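Local coordinates for protein Alpha/beta hydrolase (Novosphingobium aromaticivorans, PDB 3BWX) that probably acts as a hydrolase of the alpha/beta hydrolase family, its exact substrate unassigned, and carries a bound calcium ion, at residues G138-R150 against Y198-G211. The protein carries 1 engineered substitution. Sequence-based numbering, arbitrary orientation.
Sequences GLERIRGYVGQGR and YDMKIAEPFEAPVG. Engineered in segment 198-211: Val210 (natural residue Ala). With CA (calcium ion), chain B.
Val146 and Gly147 meet Tyr198, Ala203 and Val210 where the end of helix 136-145 in this alpha/beta hydrolase passes into a type II beta turn, Tyr145 to Gln148, and runs against the calcium-carrying loop that follows strand 194-196. The contact is a worked example of a side-chain hydroxyl taking up a backbone N-H in the turn that leaves a helix. Gly147 N donates to Tyr198 OH at 2.8 Å, coming in at the ring edge along an almost straight N-H...O line of 177°. With chi1 at 62°, CG of Tyr198 sits between its own backbone N and carbonyl carbon, and the ring extends toward the turn; in the modelled conformer of Met200, a selenomethionine, CE lies over one face, offset toward the rim. A phenylalanine in place of Tyr198 would probably leave the Gly147 N-H without its acceptor and let the turn shift.

Packing is tight around Val146, whose CG1, anti to the backbone N, packs against Tyr198, Ile202, Ala203 and the engineered Val210. The two valines meet tip to tip, with Val146 CG1 3.9 Å from Val210 CG1. Ala203 CB presses on Gly147 CA at 3.7 Å, where a side chain on the glycine would collide with it.

Toward solvent the contact thins. Arg143 merely runs alongside Pro209, its CD 3.6 Å from Pro209 CB, and a water next to it bridges the segments by donating to both Leu139 O and Val210 O. Between Ala203 and Pro209, the type II' turn from Pro205 to Ala208 holds calcium without help from helix 136-145: Pro205 O and five waters bind the ion, and Ala208 O completes the shell at 2.4 Å.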
# COMPACT_ATOMS: atom_id res chain seq x y z
N GLY A 138 8.60 -6.07 -13.20
CA GLY A 138 8.48 -5.44 -11.91
C GLY A 138 8.94 -6.30 -10.76
O GLY A 138 9.54 -5.79 -9.81
N LEU A 139 8.66 -7.61 -10.83
CA LEU A 139 9.05 -8.50 -9.74
C LEU A 139 10.58 -8.61 -9.68
O LEU A 139 11.15 -8.56 -8.60
CB LEU A 139 8.42 -9.89 -9.89
CG LEU A 139 6.93 -9.92 -9.60
CD1 LEU A 139 6.35 -11.30 -9.89
CD2 LEU A 139 6.69 -9.50 -8.15
N GLU A 140 11.21 -8.72 -10.84
CA GLU A 140 12.68 -8.68 -10.96
C GLU A 140 13.30 -7.43 -10.30
O GLU A 140 14.26 -7.52 -9.53
CB GLU A 140 13.08 -8.77 -12.44
N ARG A 141 12.71 -6.26 -10.56
CA ARG A 141 13.20 -5.03 -9.95
C ARG A 141 13.07 -5.09 -8.43
O ARG A 141 13.99 -4.70 -7.72
CB ARG A 141 12.48 -3.79 -10.52
N ILE A 142 11.96 -5.63 -7.92
CA ILE A 142 11.76 -5.65 -6.47
C ILE A 142 12.83 -6.48 -5.77
O ILE A 142 13.50 -6.04 -4.81
CB ILE A 142 10.33 -6.14 -6.12
CG1 ILE A 142 9.32 -5.06 -6.56
CG2 ILE A 142 10.24 -6.40 -4.62
CD1 ILE A 142 7.86 -5.51 -6.63
N ARG A 143 13.00 -7.71 -6.24
CA ARG A 143 14.04 -8.58 -5.76
C ARG A 143 15.38 -7.83 -5.72
O ARG A 143 16.18 -8.01 -4.79
CB ARG A 143 14.16 -9.79 -6.67
CG ARG A 143 13.03 -10.78 -6.60
CD ARG A 143 13.47 -12.12 -7.23
NE ARG A 143 13.79 -12.01 -8.66
CZ ARG A 143 12.88 -12.03 -9.64
NH1 ARG A 143 11.58 -12.17 -9.36
NH2 ARG A 143 13.26 -11.92 -10.91
N GLY A 144 15.61 -6.98 -6.71
CA GLY A 144 16.87 -6.24 -6.81
C GLY A 144 17.09 -5.08 -5.85
O GLY A 144 18.24 -4.74 -5.56
N TYR A 145 16.03 -4.45 -5.35
CA TYR A 145 16.22 -3.24 -4.54
C TYR A 145 15.92 -3.42 -3.04
O TYR A 145 16.45 -2.70 -2.21
CB TYR A 145 15.42 -2.06 -5.12
CG TYR A 145 13.96 -2.01 -4.72
CD1 TYR A 145 13.55 -1.50 -3.47
CD2 TYR A 145 12.98 -2.43 -5.61
CE1 TYR A 145 12.20 -1.44 -3.12
CE2 TYR A 145 11.62 -2.37 -5.26
CZ TYR A 145 11.25 -1.88 -4.02
OH TYR A 145 9.92 -1.82 -3.69
N VAL A 146 15.07 -4.37 -2.71
CA VAL A 146 14.69 -4.54 -1.32
C VAL A 146 15.89 -4.96 -0.50
O VAL A 146 16.62 -5.86 -0.89
CB VAL A 146 13.52 -5.54 -1.19
CG1 VAL A 146 13.28 -5.92 0.26
CG2 VAL A 146 12.26 -4.91 -1.75
N GLY A 147 16.08 -4.29 0.63
CA GLY A 147 17.14 -4.59 1.57
C GLY A 147 18.55 -4.25 1.08
O GLY A 147 19.53 -4.60 1.76
N GLN A 148 18.69 -3.60 -0.09
CA GLN A 148 20.02 -3.31 -0.68
C GLN A 148 20.79 -2.32 0.17
O GLN A 148 22.03 -2.34 0.22
CB GLN A 148 19.92 -2.85 -2.13
CG GLN A 148 19.89 -4.02 -3.11
N GLY A 149 20.07 -1.47 0.87
CA GLY A 149 20.62 -0.88 2.08
C GLY A 149 21.35 0.44 1.89
O GLY A 149 22.07 0.89 2.81
N ARG A 150 21.15 1.08 0.75
CA ARG A 150 21.78 2.42 0.56
C ARG A 150 21.27 3.41 1.59
O ARG A 150 20.10 3.43 1.90
CB ARG A 150 21.58 2.95 -0.84
CG ARG A 150 22.77 2.66 -1.76
CD ARG A 150 22.61 3.31 -3.14
NE ARG A 150 23.26 4.62 -3.28
CZ ARG A 150 23.14 5.41 -4.35
NH1 ARG A 150 22.41 5.04 -5.39
NH2 ARG A 150 23.78 6.56 -4.40
N TYR A 198 12.39 0.52 6.95
CA TYR A 198 11.89 -0.83 7.17
C TYR A 198 13.05 -1.69 7.63
O TYR A 198 14.21 -1.33 7.43
CB TYR A 198 11.18 -1.45 5.92
CG TYR A 198 12.02 -1.60 4.70
CD1 TYR A 198 12.80 -2.74 4.51
CD2 TYR A 198 12.03 -0.65 3.70
CE1 TYR A 198 13.59 -2.88 3.36
CE2 TYR A 198 12.82 -0.79 2.58
CZ TYR A 198 13.59 -1.91 2.41
OH TYR A 198 14.38 -2.10 1.28
N ASP A 199 12.73 -2.83 8.25
CA ASP A 199 13.74 -3.83 8.62
C ASP A 199 14.43 -4.46 7.38
O ASP A 199 13.77 -5.11 6.57
CB ASP A 199 13.03 -4.95 9.40
CG ASP A 199 13.99 -5.95 10.06
OD1 ASP A 199 15.20 -5.90 9.80
OD2 ASP A 199 13.47 -6.75 10.86
N MSE A 200 15.74 -4.25 7.21
CA MSE A 200 16.47 -4.84 6.12
C MSE A 200 16.26 -6.35 6.00
O MSE A 200 16.23 -6.88 4.87
CB MSE A 200 17.97 -4.53 6.22
CG MSE A 200 18.32 -3.08 5.93
SE MSE A 200 17.74 -2.32 4.21
CE MSE A 200 16.35 -1.09 4.87
N LYS A 201 16.02 -7.03 7.12
CA LYS A 201 15.82 -8.47 7.12
C LYS A 201 14.59 -8.94 6.35
O LYS A 201 14.49 -10.15 6.10
CB LYS A 201 15.80 -9.03 8.53
CG LYS A 201 17.16 -8.87 9.19
CD LYS A 201 17.27 -9.57 10.52
CE LYS A 201 18.70 -9.47 11.02
NZ LYS A 201 18.82 -9.85 12.44
N ILE A 202 13.69 -8.01 5.99
CA ILE A 202 12.63 -8.29 5.05
C ILE A 202 13.16 -8.86 3.74
O ILE A 202 12.46 -9.60 3.10
CB ILE A 202 11.72 -7.03 4.84
CG1 ILE A 202 10.89 -6.74 6.10
CG2 ILE A 202 10.84 -7.16 3.60
CD1 ILE A 202 10.32 -5.28 6.18
N ALA A 203 14.38 -8.52 3.38
CA ALA A 203 14.98 -9.03 2.14
C ALA A 203 15.38 -10.51 2.17
O ALA A 203 15.70 -11.09 1.15
CB ALA A 203 16.23 -8.17 1.79
N GLU A 204 15.48 -11.09 3.36
CA GLU A 204 15.84 -12.49 3.50
C GLU A 204 14.76 -13.34 2.87
O GLU A 204 13.58 -13.20 3.19
CB GLU A 204 16.06 -12.86 4.98
CG GLU A 204 17.26 -12.14 5.57
CD GLU A 204 17.48 -12.45 7.06
OE1 GLU A 204 16.79 -13.34 7.61
OE2 GLU A 204 18.34 -11.76 7.68
N PRO A 205 15.13 -14.17 1.88
CA PRO A 205 14.07 -14.92 1.17
C PRO A 205 13.32 -15.98 1.95
O PRO A 205 12.10 -16.14 1.78
CB PRO A 205 14.81 -15.56 -0.00
CG PRO A 205 16.22 -15.64 0.41
CD PRO A 205 16.44 -14.39 1.23
N PHE A 206 14.06 -16.71 2.77
CA PHE A 206 13.57 -17.97 3.32
C PHE A 206 12.99 -18.79 2.17
O PHE A 206 13.68 -18.99 1.20
CB PHE A 206 12.63 -17.72 4.49
CG PHE A 206 13.36 -17.24 5.71
CD1 PHE A 206 13.96 -18.13 6.59
CD2 PHE A 206 13.56 -15.87 5.89
CE1 PHE A 206 14.64 -17.64 7.71
CE2 PHE A 206 14.28 -15.38 6.99
CZ PHE A 206 14.78 -16.24 7.89
N GLU A 207 11.73 -19.19 2.20
CA GLU A 207 11.27 -20.11 1.12
C GLU A 207 11.15 -19.52 -0.30
O GLU A 207 11.18 -20.25 -1.29
CB GLU A 207 9.97 -20.78 1.49
CG GLU A 207 10.10 -21.65 2.75
CD GLU A 207 8.77 -21.89 3.43
OE1 GLU A 207 8.15 -20.89 3.86
OE2 GLU A 207 8.36 -23.08 3.52
N ALA A 208 11.02 -18.21 -0.41
CA ALA A 208 10.86 -17.58 -1.74
C ALA A 208 11.33 -16.16 -1.68
O ALA A 208 11.14 -15.51 -0.67
CB ALA A 208 9.40 -17.61 -2.18
N PRO A 209 11.90 -15.66 -2.77
CA PRO A 209 12.37 -14.29 -2.79
C PRO A 209 11.28 -13.31 -2.43
O PRO A 209 10.10 -13.52 -2.74
CB PRO A 209 12.72 -14.06 -4.26
CG PRO A 209 12.99 -15.38 -4.79
CD PRO A 209 12.07 -16.33 -4.07
N VAL A 210 11.70 -12.21 -1.84
CA VAL A 210 10.80 -11.18 -1.40
C VAL A 210 9.98 -10.66 -2.59
O VAL A 210 10.47 -10.51 -3.70
CB VAL A 210 11.54 -10.01 -0.67
CG1 VAL A 210 12.55 -9.29 -1.61
CG2 VAL A 210 10.54 -9.02 -0.06
N GLY A 211 8.71 -10.42 -2.32
CA GLY A 211 7.82 -9.94 -3.36
C GLY A 211 7.12 -11.03 -4.14
O GLY A 211 6.23 -10.74 -4.97
CA CA B . 10.07 -14.79 1.35
O HOH W 1 9.79 -10.29 -6.16
O HOH W 2 17.51 -0.95 0.84
O HOH W 3 11.23 -12.81 1.72
O HOH W 4 9.07 -16.95 1.63
O HOH W 5 8.62 -14.36 -0.55
O HOH W 6 10.13 -14.79 3.79
O HOH W 7 8.15 -13.19 2.15